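Local coordinates for factor essential for expression of methicillin resistance (Staphylococcus aureus, PDB 1LRZ), which adds glycines 2 and 3 of the pentaglycine bridge of staphylococcal peptidoglycan, taking them from glycyl-tRNA, at residues 13-18 against 75-80; 109-114 against 126-131; 145-150 against 367-372; 155-160 against 388-393. One frame throughout, in Å; residues are numbered along the deposited sequence.

Interaction 1 of 4, residues 13-18 against 75-80; sequences AFTDSM and GPVIDY
Val77 faces Met18, Phe14 and Thr15 in a helix-on-sheet contact: the C-terminal end of helix 8-16, with the turn leaving it, rests on the last residues of strand 67-78 in the seven-stranded mixed sheet of FemA. The two methyls of Val77 divide the work. CG1, set anti to the backbone N (chi1 -178°), slides past Met18 in the opposite direction and lies 3.5 Å from Met18 CB, a pair tighter than ordinary van der Waals contact. CG2 turns the other way and meets CG2 of Thr15 at 3.9 Å, the two side chains crossing nearly at right angles. Thr15 thus gives the strand its methyl, while its OG1 hydrogen-bonds to the carbonyl oxygens of Phe11 and Gln25. Met18 CG lies over one face of the Phe14 ring, toward the rim; beyond it the bends at chi2 and chi3 carry CE to 3.8 Å from Asp79 N, beside the peptide joining Ile78 to Asp79. Beyond Val77, the Phe14 ring also packs on Val52 and Ala55 of strand 52-63, and Ile78 points away from the helix, toward Leu85 and Phe89 of helix 83-98. The contact is mostly apolar; at one edge of the Phe14 ring, CE2 approaches the carbonyl oxygen of Val77 to 3.4 Å, that oxygen lying in the ring plane.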
loop_
_atom_site.group_PDB
_atom_site.type_symbol
_atom_site.label_atom_id
_atom_site.label_comp_id
_atom_site.label_asym_id
_atom_site.label_seq_id
_atom_site.Cartn_x
_atom_site.Cartn_y
_atom_site.Cartn_z
ATOM N N ALA A 13 -6.836 -15.436 13.748
ATOM C CA ALA A 13 -8.203 -15.682 13.306
ATOM C C ALA A 13 -9.085 -14.469 13.564
ATOM O O ALA A 13 -9.884 -14.067 12.704
ATOM C CB ALA A 13 -8.777 -16.910 14.022
ATOM N N PHE A 14 -8.948 -13.881 14.748
ATOM C CA PHE A 14 -9.763 -12.716 15.069
ATOM C C PHE A 14 -9.414 -11.498 14.226
ATOM O O PHE A 14 -10.291 -10.877 13.626
ATOM C CB PHE A 14 -9.626 -12.325 16.535
ATOM C CG PHE A 14 -10.387 -11.090 16.887
ATOM C CD1 PHE A 14 -11.777 -11.104 16.916
ATOM C CD2 PHE A 14 -9.715 -9.907 17.189
ATOM C CE1 PHE A 14 -12.496 -9.957 17.249
ATOM C CE2 PHE A 14 -10.412 -8.754 17.522
ATOM C CZ PHE A 14 -11.811 -8.775 17.555
ATOM N N THR A 15 -8.137 -11.149 14.165
ATOM C CA THR A 15 -7.765 -9.970 13.387
ATOM C C THR A 15 -8.099 -10.089 11.886
ATOM O O THR A 15 -8.446 -9.091 11.259
ATOM C CB THR A 15 -6.284 -9.630 13.590
ATOM O OG1 THR A 15 -5.472 -10.745 13.195
ATOM C CG2 THR A 15 -6.034 -9.303 15.068
ATOM N N ASP A 16 -8.021 -11.296 11.322
ATOM C CA ASP A 16 -8.357 -11.501 9.909
ATOM C C ASP A 16 -9.838 -11.232 9.636
ATOM O O ASP A 16 -10.220 -10.947 8.506
ATOM C CB ASP A 16 -8.072 -12.944 9.463
ATOM C CG ASP A 16 -6.638 -13.166 9.019
ATOM O OD1 ASP A 16 -6.327 -14.316 8.648
ATOM O OD2 ASP A 16 -5.825 -12.213 9.032
ATOM N N SER A 17 -10.672 -11.333 10.664
ATOM C CA SER A 17 -12.102 -11.134 10.483
ATOM C C SER A 17 -12.595 -9.729 10.783
ATOM O O SER A 17 -13.773 -9.449 10.634
ATOM C CB SER A 17 -12.878 -12.115 11.372
ATOM O OG SER A 17 -12.767 -11.754 12.747
ATOM N N MET A 18 -11.702 -8.840 11.194
ATOM C CA MET A 18 -12.119 -7.497 11.584
ATOM C C MET A 18 -11.679 -6.368 10.659
ATOM O O MET A 18 -10.618 -6.435 10.033
ATOM C CB MET A 18 -11.592 -7.194 13.004
ATOM C CG MET A 18 -12.259 -8.017 14.156
ATOM S SD MET A 18 -13.961 -7.499 14.457
ATOM C CE MET A 18 -13.728 -6.129 15.488
ATOM N N GLY A 75 -2.479 -1.179 16.839
ATOM C CA GLY A 75 -3.624 -1.865 17.410
ATOM C C GLY A 75 -4.179 -0.996 18.518
ATOM O O GLY A 75 -3.695 0.113 18.710
ATOM N N PRO A 76 -5.158 -1.474 19.296
ATOM C CA PRO A 76 -5.798 -2.790 19.203
ATOM C C PRO A 76 -6.872 -2.922 18.128
ATOM O O PRO A 76 -7.349 -1.933 17.572
ATOM C CB PRO A 76 -6.394 -2.970 20.594
ATOM C CG PRO A 76 -6.801 -1.580 20.949
ATOM C CD PRO A 76 -5.619 -0.750 20.496
ATOM N N VAL A 77 -7.239 -4.164 17.844
ATOM C CA VAL A 77 -8.298 -4.457 16.887
ATOM C C VAL A 77 -9.474 -4.747 17.816
ATOM O O VAL A 77 -9.414 -5.663 18.638
ATOM C CB VAL A 77 -7.952 -5.688 16.041
ATOM C CG1 VAL A 77 -9.045 -5.936 15.014
ATOM C CG2 VAL A 77 -6.593 -5.463 15.345
ATOM N N ILE A 78 -10.526 -3.946 17.701
ATOM C CA ILE A 78 -11.679 -4.083 18.573
ATOM C C ILE A 78 -12.839 -3.310 17.943
ATOM O O ILE A 78 -12.623 -2.451 17.079
ATOM C CB ILE A 78 -11.313 -3.494 19.966
ATOM C CG1 ILE A 78 -12.463 -3.639 20.964
ATOM C CG2 ILE A 78 -10.945 -2.029 19.819
ATOM C CD1 ILE A 78 -12.061 -3.209 22.369
ATOM N N ASP A 79 -14.064 -3.618 18.355
ATOM C CA ASP A 79 -15.228 -2.904 17.828
ATOM C C ASP A 79 -15.261 -1.531 18.493
ATOM O O ASP A 79 -15.663 -1.400 19.659
ATOM C CB ASP A 79 -16.512 -3.697 18.123
ATOM C CG ASP A 79 -17.782 -2.884 17.886
ATOM O OD1 ASP A 79 -17.737 -1.901 17.115
ATOM O OD2 ASP A 79 -18.832 -3.249 18.463
ATOM N N TYR A 80 -14.840 -0.504 17.758
ATOM C CA TYR A 80 -14.803 0.840 18.326
ATOM C C TYR A 80 -16.148 1.542 18.477
ATOM O O TYR A 80 -16.190 2.668 18.959
ATOM C CB TYR A 80 -13.821 1.735 17.554
ATOM C CG TYR A 80 -12.367 1.447 17.866
ATOM C CD1 TYR A 80 -11.616 0.589 17.060
ATOM C CD2 TYR A 80 -11.739 2.029 18.982
ATOM C CE1 TYR A 80 -10.270 0.320 17.353
ATOM C CE2 TYR A 80 -10.399 1.766 19.283
ATOM C CZ TYR A 80 -9.669 0.914 18.465
ATOM O OH TYR A 80 -8.342 0.653 18.743
#

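Interaction 2 of 4, residues 109-114 against 126-131; sequences PYLPYQ and AGNDWF
Leu111 and Asn128 pack against each other at the tight end of this contact, where the chain returns from the hairpin of strands 112-116 and 122-125 to start helix 130-137. Leu111 splits its branches: CD1 lies 3.5 Å from Asn128 ND2, while CD2 sits over one face of the Phe131 ring in a CH-pi contact, 3.8 Å from the centroid. Pro109 CG reaches the same ring obliquely. The Asn128 amide bonds to the carbonyl of Pro112 almost straight, ND2 to O 2.7 Å with an N-H...O angle of 170°; the acceptor lies in the amide plane, which fixes how the buried amide is turned. Asn128 CG is anti to its own carbonyl carbon (chi1 -56°), and this swings ND2 across to the strand. Next to it, Ala126 N bonds to Tyr113 O at 2.9 Å, and Ala126 CB packs on Pro112 CB. Toward exposed Asp129 a water takes over part of the contact. It donates to Tyr113 O and Asp129 OD1 and accepts from Asn128 N, while Asp129 OD1 also stands at the edge of the Tyr113 ring, 3.5 Å from CE1. A classic beta bulge at Tyr113 and Gln114, set against Glu392, marks where strand 112-116 pairs with strand 389-393; Phe131 and Trp130 touch Val86 of helix 83-98, and Phe131 stacks edge-to-face with Phe397.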
loop_
_atom_site.group_PDB
_atom_site.type_symbol
_atom_site.label_atom_id
_atom_site.label_comp_id
_atom_site.label_asym_id
_atom_site.label_seq_id
_atom_site.Cartn_x
_atom_site.Cartn_y
_atom_site.Cartn_z
ATOM N N PRO A 109 -3.896 3.597 17.451
ATOM C CA PRO A 109 -5.006 2.848 16.858
ATOM C C PRO A 109 -5.323 3.222 15.418
ATOM O O PRO A 109 -5.293 4.395 15.033
ATOM C CB PRO A 109 -6.170 3.127 17.815
ATOM C CG PRO A 109 -5.868 4.478 18.320
ATOM C CD PRO A 109 -4.371 4.445 18.559
ATOM N N TYR A 110 -5.606 2.189 14.636
ATOM C CA TYR A 110 -5.952 2.299 13.219
ATOM C C TYR A 110 -7.435 2.672 13.256
ATOM O O TYR A 110 -8.306 1.866 12.928
ATOM C CB TYR A 110 -5.747 0.928 12.564
ATOM C CG TYR A 110 -5.647 0.933 11.048
ATOM C CD1 TYR A 110 -5.712 -0.265 10.336
ATOM C CD2 TYR A 110 -5.465 2.120 10.331
ATOM C CE1 TYR A 110 -5.591 -0.299 8.954
ATOM C CE2 TYR A 110 -5.350 2.100 8.926
ATOM C CZ TYR A 110 -5.408 0.884 8.251
ATOM O OH TYR A 110 -5.261 0.829 6.889
ATOM N N LEU A 111 -7.698 3.906 13.677
ATOM C CA LEU A 111 -9.052 4.423 13.861
ATOM C C LEU A 111 -9.254 5.746 13.129
ATOM O O LEU A 111 -8.623 6.741 13.472
ATOM C CB LEU A 111 -9.283 4.643 15.368
ATOM C CG LEU A 111 -10.633 5.182 15.845
ATOM C CD1 LEU A 111 -11.714 4.190 15.467
ATOM C CD2 LEU A 111 -10.610 5.396 17.366
ATOM N N PRO A 112 -10.151 5.780 12.132
ATOM C CA PRO A 112 -10.390 7.021 11.390
ATOM C C PRO A 112 -10.879 8.142 12.293
ATOM O O PRO A 112 -11.596 7.907 13.267
ATOM C CB PRO A 112 -11.457 6.630 10.364
ATOM C CG PRO A 112 -11.251 5.159 10.182
ATOM C CD PRO A 112 -10.983 4.686 11.601
ATOM N N TYR A 113 -10.493 9.361 11.927
ATOM C CA TYR A 113 -10.869 10.571 12.638
ATOM C C TYR A 113 -11.696 11.433 11.677
ATOM O O TYR A 113 -12.859 11.737 11.946
ATOM C CB TYR A 113 -9.603 11.316 13.082
ATOM C CG TYR A 113 -9.820 12.755 13.498
ATOM C CD1 TYR A 113 -10.900 13.120 14.323
ATOM C CD2 TYR A 113 -8.935 13.751 13.093
ATOM C CE1 TYR A 113 -11.089 14.437 14.726
ATOM C CE2 TYR A 113 -9.111 15.079 13.493
ATOM C CZ TYR A 113 -10.186 15.414 14.310
ATOM O OH TYR A 113 -10.346 16.716 14.720
ATOM N N GLN A 114 -11.090 11.791 10.547
ATOM C CA GLN A 114 -11.735 12.613 9.525
ATOM C C GLN A 114 -11.447 12.081 8.115
ATOM O O GLN A 114 -10.465 11.364 7.904
ATOM C CB GLN A 114 -11.209 14.057 9.590
ATOM C CG GLN A 114 -11.394 14.765 10.909
ATOM C CD GLN A 114 -10.965 16.223 10.836
ATOM O OE1 GLN A 114 -11.737 17.115 11.181
ATOM N NE2 GLN A 114 -9.727 16.470 10.385
ATOM N N ALA A 126 -15.452 11.089 10.935
ATOM C CA ALA A 126 -15.658 9.638 11.034
ATOM C C ALA A 126 -16.589 9.220 12.179
ATOM O O ALA A 126 -17.006 8.058 12.261
ATOM C CB ALA A 126 -14.301 8.927 11.170
ATOM N N GLY A 127 -16.893 10.164 13.063
ATOM C CA GLY A 127 -17.778 9.895 14.188
ATOM C C GLY A 127 -17.118 9.253 15.398
ATOM O O GLY A 127 -17.795 8.633 16.221
ATOM N N ASN A 128 -15.804 9.407 15.522
ATOM C CA ASN A 128 -15.059 8.805 16.629
ATOM C C ASN A 128 -14.434 9.835 17.564
ATOM O O ASN A 128 -13.560 9.499 18.368
ATOM C CB ASN A 128 -13.958 7.878 16.073
ATOM C CG ASN A 128 -14.512 6.814 15.135
ATOM O OD1 ASN A 128 -15.564 6.235 15.402
ATOM N ND2 ASN A 128 -13.802 6.545 14.037
ATOM N N ASP A 129 -14.879 11.081 17.460
ATOM C CA ASP A 129 -14.364 12.170 18.299
ATOM C C ASP A 129 -14.388 11.839 19.801
ATOM O O ASP A 129 -13.513 12.279 20.542
ATOM C CB ASP A 129 -15.182 13.445 18.060
ATOM C CG ASP A 129 -14.881 14.100 16.720
ATOM O OD1 ASP A 129 -14.240 13.465 15.851
ATOM O OD2 ASP A 129 -15.298 15.262 16.537
ATOM N N TRP A 130 -15.395 11.083 20.242
ATOM C CA TRP A 130 -15.519 10.703 21.653
ATOM C C TRP A 130 -14.267 9.983 22.156
ATOM O O TRP A 130 -13.956 9.995 23.355
ATOM C CB TRP A 130 -16.725 9.780 21.857
ATOM C CG TRP A 130 -16.600 8.463 21.162
ATOM C CD1 TRP A 130 -16.995 8.167 19.889
ATOM C CD2 TRP A 130 -15.987 7.272 21.679
ATOM N NE1 TRP A 130 -16.666 6.868 19.579
ATOM C CE2 TRP A 130 -16.048 6.295 20.661
ATOM C CE3 TRP A 130 -15.396 6.935 22.908
ATOM C CZ2 TRP A 130 -15.526 4.999 20.829
ATOM C CZ3 TRP A 130 -14.876 5.641 23.074
ATOM C CH2 TRP A 130 -14.949 4.694 22.038
ATOM N N PHE A 131 -13.551 9.351 21.236
ATOM C CA PHE A 131 -12.350 8.615 21.596
ATOM C C PHE A 131 -11.308 9.482 22.297
ATOM O O PHE A 131 -10.693 9.047 23.273
ATOM C CB PHE A 131 -11.717 7.989 20.352
ATOM C CG PHE A 131 -10.617 7.023 20.662
ATOM C CD1 PHE A 131 -10.903 5.794 21.255
ATOM C CD2 PHE A 131 -9.293 7.341 20.378
ATOM C CE1 PHE A 131 -9.884 4.893 21.557
ATOM C CE2 PHE A 131 -8.274 6.452 20.675
ATOM C CZ PHE A 131 -8.566 5.222 21.267
HETATM O O HOH W 1 -13.991 11.069 14.446
#

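Interaction 3 of 4, residues 145-150 against 367-372; sequences FHKGFD and SGKFTE
Lys147 lays its side chain along the turn at Ser367 and Gly368. Its CB sits 3.7 Å from Ser367 O and near Lys369 CG; past CG the chain is fully extended, and CD and CE pass beside Gly368 O, CD at 3.7 Å. NZ at the tip reaches that carbonyl indirectly, through a water 3.2 Å from NZ that donates to Gly368 O and is also weakly bonded by Phe370 N. The direct bond between the segments comes from the next residue: Gly148 N donates to Ser367 O at 2.7 Å, in the carbonyl plane and on a lone pair. Two irregular loops are joined here, one leading from strand 141-142 to strand 157-162, the other from strand 360-365 to helix 377-384. The second opens with an ST turn, in which Ser367 OG accepts from Lys369 N at 3.2 Å. OG stands between the backbone N and the carbonyl carbon (chi1 68°), which directs it to that N-H. Ser367 N is held by Asp376. Lys369 packs its CE on Gly148 CA, and the Phe149 ring leans obliquely on the serine, CZ 3.6 Å from Ser367 N.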
loop_
_atom_site.group_PDB
_atom_site.type_symbol
_atom_site.label_atom_id
_atom_site.label_comp_id
_atom_site.label_asym_id
_atom_site.label_seq_id
_atom_site.Cartn_x
_atom_site.Cartn_y
_atom_site.Cartn_z
ATOM N N PHE A 145 -2.173 16.769 16.499
ATOM C CA PHE A 145 -2.484 16.516 15.097
ATOM C C PHE A 145 -1.273 16.765 14.215
ATOM O O PHE A 145 -1.225 17.718 13.441
ATOM C CB PHE A 145 -3.689 17.368 14.681
ATOM C CG PHE A 145 -4.922 17.070 15.493
ATOM C CD1 PHE A 145 -5.247 17.842 16.601
ATOM C CD2 PHE A 145 -5.690 15.940 15.214
ATOM C CE1 PHE A 145 -6.312 17.494 17.429
ATOM C CE2 PHE A 145 -6.754 15.579 16.032
ATOM C CZ PHE A 145 -7.066 16.359 17.143
ATOM N N HIS A 146 -0.290 15.878 14.337
ATOM C CA HIS A 146 0.934 16.014 13.581
ATOM C C HIS A 146 0.744 15.682 12.105
ATOM O O HIS A 146 -0.148 14.932 11.717
ATOM C CB HIS A 146 2.038 15.155 14.206
ATOM C CG HIS A 146 1.717 13.691 14.286
ATOM N ND1 HIS A 146 2.039 12.805 13.280
ATOM C CD2 HIS A 146 1.153 12.952 15.275
ATOM C CE1 HIS A 146 1.693 11.581 13.647
ATOM N NE2 HIS A 146 1.151 11.642 14.853
ATOM N N LYS A 147 1.588 16.288 11.286
ATOM C CA LYS A 147 1.577 16.111 9.835
ATOM C C LYS A 147 3.013 15.931 9.364
ATOM O O LYS A 147 3.956 16.294 10.075
ATOM C CB LYS A 147 1.019 17.350 9.149
ATOM C CG LYS A 147 -0.413 17.687 9.466
ATOM C CD LYS A 147 -0.727 19.017 8.797
ATOM C CE LYS A 147 -2.190 19.375 8.894
ATOM N NZ LYS A 147 -2.411 20.673 8.196
ATOM N N GLY A 148 3.180 15.404 8.156
ATOM C CA GLY A 148 4.516 15.197 7.631
ATOM C C GLY A 148 4.984 13.852 8.121
ATOM O O GLY A 148 4.325 13.251 8.964
ATOM N N PHE A 149 6.106 13.369 7.602
ATOM C CA PHE A 149 6.618 12.073 8.017
ATOM C C PHE A 149 7.569 12.209 9.200
ATOM O O PHE A 149 8.657 12.771 9.074
ATOM C CB PHE A 149 7.321 11.387 6.847
ATOM C CG PHE A 149 6.529 11.418 5.576
ATOM C CD1 PHE A 149 6.852 12.316 4.563
ATOM C CD2 PHE A 149 5.436 10.574 5.401
ATOM C CE1 PHE A 149 6.096 12.374 3.390
ATOM C CE2 PHE A 149 4.673 10.625 4.232
ATOM C CZ PHE A 149 5.005 11.528 3.226
ATOM N N ASP A 150 7.137 11.694 10.349
ATOM C CA ASP A 150 7.919 11.734 11.577
ATOM C C ASP A 150 8.869 10.544 11.629
ATOM O O ASP A 150 8.601 9.496 11.040
ATOM C CB ASP A 150 6.984 11.702 12.784
ATOM C CG ASP A 150 7.722 11.830 14.099
ATOM O OD1 ASP A 150 8.405 10.865 14.510
ATOM O OD2 ASP A 150 7.623 12.908 14.716
ATOM N N SER A 367 1.720 13.080 3.363
ATOM C CA SER A 367 2.144 13.985 4.433
ATOM C C SER A 367 1.022 14.678 5.200
ATOM O O SER A 367 1.170 14.969 6.385
ATOM C CB SER A 367 3.087 15.055 3.873
ATOM O OG SER A 367 2.378 15.931 3.013
ATOM N N GLY A 368 -0.094 14.943 4.537
ATOM C CA GLY A 368 -1.178 15.631 5.218
ATOM C C GLY A 368 -1.064 17.137 5.017
ATOM O O GLY A 368 -1.938 17.896 5.433
ATOM N N LYS A 369 0.021 17.566 4.377
ATOM C CA LYS A 369 0.247 18.982 4.086
ATOM C C LYS A 369 -0.133 19.118 2.612
ATOM O O LYS A 369 0.703 18.929 1.723
ATOM C CB LYS A 369 1.722 19.349 4.259
ATOM C CG LYS A 369 2.309 19.108 5.643
ATOM C CD LYS A 369 3.809 19.403 5.627
ATOM C CE LYS A 369 4.485 19.087 6.953
ATOM N NZ LYS A 369 5.976 19.279 6.861
ATOM N N PHE A 370 -1.390 19.429 2.346
ATOM C CA PHE A 370 -1.833 19.526 0.971
ATOM C C PHE A 370 -1.511 20.872 0.315
ATOM O O PHE A 370 -2.394 21.679 0.039
ATOM C CB PHE A 370 -3.333 19.199 0.893
ATOM C CG PHE A 370 -3.670 17.818 1.400
ATOM C CD1 PHE A 370 -3.885 17.591 2.760
ATOM C CD2 PHE A 370 -3.722 16.734 0.529
ATOM C CE1 PHE A 370 -4.138 16.306 3.245
ATOM C CE2 PHE A 370 -3.975 15.437 1.003
ATOM C CZ PHE A 370 -4.183 15.226 2.359
ATOM N N THR A 371 -0.225 21.098 0.075
ATOM C CA THR A 371 0.247 22.321 -0.565
ATOM C C THR A 371 1.019 21.956 -1.830
ATOM O O THR A 371 1.534 20.841 -1.960
ATOM C CB THR A 371 1.185 23.114 0.364
ATOM O OG1 THR A 371 2.315 22.300 0.696
ATOM C CG2 THR A 371 0.456 23.517 1.650
ATOM N N GLU A 372 1.102 22.897 -2.760
ATOM C CA GLU A 372 1.815 22.663 -4.005
ATOM C C GLU A 372 3.290 22.441 -3.749
ATOM O O GLU A 372 3.960 21.729 -4.500
ATOM C CB GLU A 372 1.623 23.844 -4.962
ATOM C CG GLU A 372 0.328 23.771 -5.758
ATOM C CD GLU A 372 0.275 22.547 -6.664
ATOM O OE1 GLU A 372 1.099 22.463 -7.604
ATOM O OE2 GLU A 372 -0.586 21.667 -6.431
HETATM O O HOH W 2 -2.722 20.840 5.057
#

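Interaction 4 of 4, residues 155-160 against 388-393; sequences IRYHSV and AEIIEY
Arg156 and Glu392 form a salt bridge in which NH1 meets OE1 at 2.7 Å, in the guanidinium plane and on the anti lone pair of the carboxylate; NH2 adds a weak bond to the same oxygen. NH1 also donates to the carbonyl of Tyr393, 3.0 Å from its O and nearly along the C=O axis, so one nitrogen grips a side chain and a backbone group together. The bend at chi3 (-43°) helps bring the guanidinium to Glu392, and its NE bonds to His146 O. Glu392 OE2 accepts from a water shared with Tyr157 OH, and from Gln114 NE2. These residues close the end of an antiparallel pair, strands 157-162 and 389-393, neighbours inside the nine-stranded mixed sheet, flanked by strands 112-116 and 360-365. His158 and Ile391 exchange backbone bonds, as do Val160 and Glu389, and Tyr393 N adds one to Arg156 O. On the face that carries His158, Val160 and Ile391, the Tyr393 ring presents its edge to the imidazole face, centroids 4.6 Å apart and planes at 70°; ND1 of His158 makes a weak bond to Tyr393 OH at 2.8 Å. Farther along, Val160 CG2 packs on Ile391 CD1 at 3.8 Å. On the other face, the Tyr157 ring lies beside the Glu392 chain and brings CD2 to Ile390 CG2, while Ser159 OG, bonded to His118, touches Ala388 CB at 3.3 Å.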
loop_
_atom_site.group_PDB
_atom_site.type_symbol
_atom_site.label_atom_id
_atom_site.label_comp_id
_atom_site.label_asym_id
_atom_site.label_seq_id
_atom_site.Cartn_x
_atom_site.Cartn_y
_atom_site.Cartn_z
ATOM N N ILE A 155 2.630 7.668 10.009
ATOM C CA ILE A 155 1.965 8.739 9.275
ATOM C C ILE A 155 0.462 8.645 9.557
ATOM O O ILE A 155 -0.128 7.562 9.466
ATOM C CB ILE A 155 2.235 8.618 7.746
ATOM C CG1 ILE A 155 1.488 9.718 6.991
ATOM C CG2 ILE A 155 1.807 7.260 7.241
ATOM C CD1 ILE A 155 1.869 11.127 7.446
ATOM N N ARG A 156 -0.144 9.780 9.905
ATOM C CA ARG A 156 -1.565 9.852 10.243
ATOM C C ARG A 156 -2.541 9.953 9.071
ATOM O O ARG A 156 -3.754 9.951 9.288
ATOM C CB ARG A 156 -1.855 11.037 11.187
ATOM C CG ARG A 156 -1.546 10.840 12.661
ATOM C CD ARG A 156 -2.271 11.899 13.532
ATOM N NE ARG A 156 -2.202 13.235 12.942
ATOM C CZ ARG A 156 -3.261 13.931 12.538
ATOM N NH1 ARG A 156 -4.487 13.429 12.668
ATOM N NH2 ARG A 156 -3.092 15.122 11.979
ATOM N N TYR A 157 -2.035 10.039 7.845
ATOM C CA TYR A 157 -2.914 10.162 6.683
ATOM C C TYR A 157 -2.670 9.102 5.616
ATOM O O TYR A 157 -1.523 8.830 5.257
ATOM C CB TYR A 157 -2.757 11.533 6.019
ATOM C CG TYR A 157 -3.005 12.728 6.912
ATOM C CD1 TYR A 157 -2.045 13.150 7.843
ATOM C CD2 TYR A 157 -4.186 13.459 6.807
ATOM C CE1 TYR A 157 -2.265 14.284 8.649
ATOM C CE2 TYR A 157 -4.413 14.586 7.601
ATOM C CZ TYR A 157 -3.450 14.991 8.515
ATOM O OH TYR A 157 -3.671 16.118 9.276
ATOM N N HIS A 158 -3.758 8.519 5.110
ATOM C CA HIS A 158 -3.698 7.511 4.048
ATOM C C HIS A 158 -4.564 7.956 2.867
ATOM O O HIS A 158 -5.571 8.635 3.056
ATOM C CB HIS A 158 -4.252 6.155 4.519
ATOM C CG HIS A 158 -3.378 5.430 5.495
ATOM N ND1 HIS A 158 -3.787 4.281 6.141
ATOM C CD2 HIS A 158 -2.117 5.677 5.928
ATOM C CE1 HIS A 158 -2.817 3.854 6.932
ATOM N NE2 HIS A 158 -1.792 4.683 6.822
ATOM N N SER A 159 -4.158 7.571 1.657
ATOM C CA SER A 159 -4.925 7.843 0.438
ATOM C C SER A 159 -5.519 6.459 0.170
ATOM O O SER A 159 -4.782 5.515 -0.125
ATOM C CB SER A 159 -4.013 8.237 -0.718
ATOM O OG SER A 159 -4.742 8.183 -1.936
ATOM N N VAL A 160 -6.839 6.342 0.259
ATOM C CA VAL A 160 -7.496 5.043 0.135
ATOM C C VAL A 160 -8.564 4.954 -0.949
ATOM O O VAL A 160 -9.435 5.811 -1.039
ATOM C CB VAL A 160 -8.146 4.679 1.494
ATOM C CG1 VAL A 160 -8.735 3.267 1.448
ATOM C CG2 VAL A 160 -7.104 4.818 2.609
ATOM N N ALA A 388 -9.051 8.061 -5.258
ATOM C CA ALA A 388 -8.924 7.655 -3.871
ATOM C C ALA A 388 -9.410 8.812 -3.007
ATOM O O ALA A 388 -9.635 9.911 -3.517
ATOM C CB ALA A 388 -7.473 7.355 -3.552
ATOM N N GLU A 389 -9.605 8.569 -1.712
ATOM C CA GLU A 389 -10.008 9.652 -0.810
ATOM C C GLU A 389 -8.984 9.678 0.326
ATOM O O GLU A 389 -8.222 8.731 0.476
ATOM C CB GLU A 389 -11.424 9.416 -0.253
ATOM C CG GLU A 389 -11.471 8.547 0.974
ATOM C CD GLU A 389 -12.890 8.314 1.496
ATOM O OE1 GLU A 389 -13.637 9.303 1.719
ATOM O OE2 GLU A 389 -13.243 7.131 1.692
ATOM N N ILE A 390 -8.942 10.744 1.123
ATOM C CA ILE A 390 -7.977 10.778 2.224
ATOM C C ILE A 390 -8.628 10.382 3.558
ATOM O O ILE A 390 -9.737 10.819 3.878
ATOM C CB ILE A 390 -7.366 12.187 2.433
ATOM C CG1 ILE A 390 -6.614 12.648 1.172
ATOM C CG2 ILE A 390 -6.417 12.163 3.639
ATOM C CD1 ILE A 390 -5.461 11.746 0.763
ATOM N N ILE A 391 -7.948 9.542 4.327
ATOM C CA ILE A 391 -8.465 9.186 5.638
ATOM C C ILE A 391 -7.434 9.662 6.658
ATOM O O ILE A 391 -6.254 9.316 6.566
ATOM C CB ILE A 391 -8.690 7.665 5.815
ATOM C CG1 ILE A 391 -9.737 7.179 4.803
ATOM C CG2 ILE A 391 -9.177 7.371 7.272
ATOM C CD1 ILE A 391 -9.998 5.665 4.859
ATOM N N GLU A 392 -7.877 10.499 7.590
ATOM C CA GLU A 392 -7.004 11.000 8.648
ATOM C C GLU A 392 -7.350 10.212 9.899
ATOM O O GLU A 392 -8.529 10.129 10.273
ATOM C CB GLU A 392 -7.244 12.492 8.901
ATOM C CG GLU A 392 -6.437 13.039 10.093
ATOM C CD GLU A 392 -6.700 14.519 10.352
ATOM O OE1 GLU A 392 -6.109 15.084 11.311
ATOM O OE2 GLU A 392 -7.496 15.124 9.595
ATOM N N TYR A 393 -6.336 9.637 10.543
ATOM C CA TYR A 393 -6.554 8.845 11.743
ATOM C C TYR A 393 -6.386 9.669 13.024
ATOM O O TYR A 393 -5.840 10.770 12.996
ATOM C CB TYR A 393 -5.613 7.636 11.748
ATOM C CG TYR A 393 -5.793 6.763 10.526
ATOM C CD1 TYR A 393 -4.931 6.879 9.436
ATOM C CD2 TYR A 393 -6.873 5.883 10.423
ATOM C CE1 TYR A 393 -5.127 6.153 8.269
ATOM C CE2 TYR A 393 -7.090 5.145 9.252
ATOM C CZ TYR A 393 -6.209 5.286 8.177
ATOM O OH TYR A 393 -6.387 4.556 7.022
HETATM O O HOH W 3 -5.939 17.167 8.592
HETATM O O HOH W 4 -11.912 4.882 0.314
#

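Along the chain interactions 1 and 2 close in turn before interactions 3 and 4, whose segments alternate and tie residues 145-160 to residues 367-393 across more than 200 positions. Interaction 1 lies at the seven-stranded sheet; interactions 2 and 4 share the nine-stranded one through neighbouring strands 112-116 and 389-393. Centres of interactions 1 and 2 are 15 Å apart, bridged by Tyr80, which packs on Pro109, Leu111 and Phe131. Interactions 2 and 4 lie 12 Å apart between centres and meet at Glu392; interactions 3 and 4, 11 Å apart, meet where His146 bonds Arg156. Interaction 3 joins two loops, so the contacts pass from the seven-stranded sheet through the nine-stranded one to loops beside it.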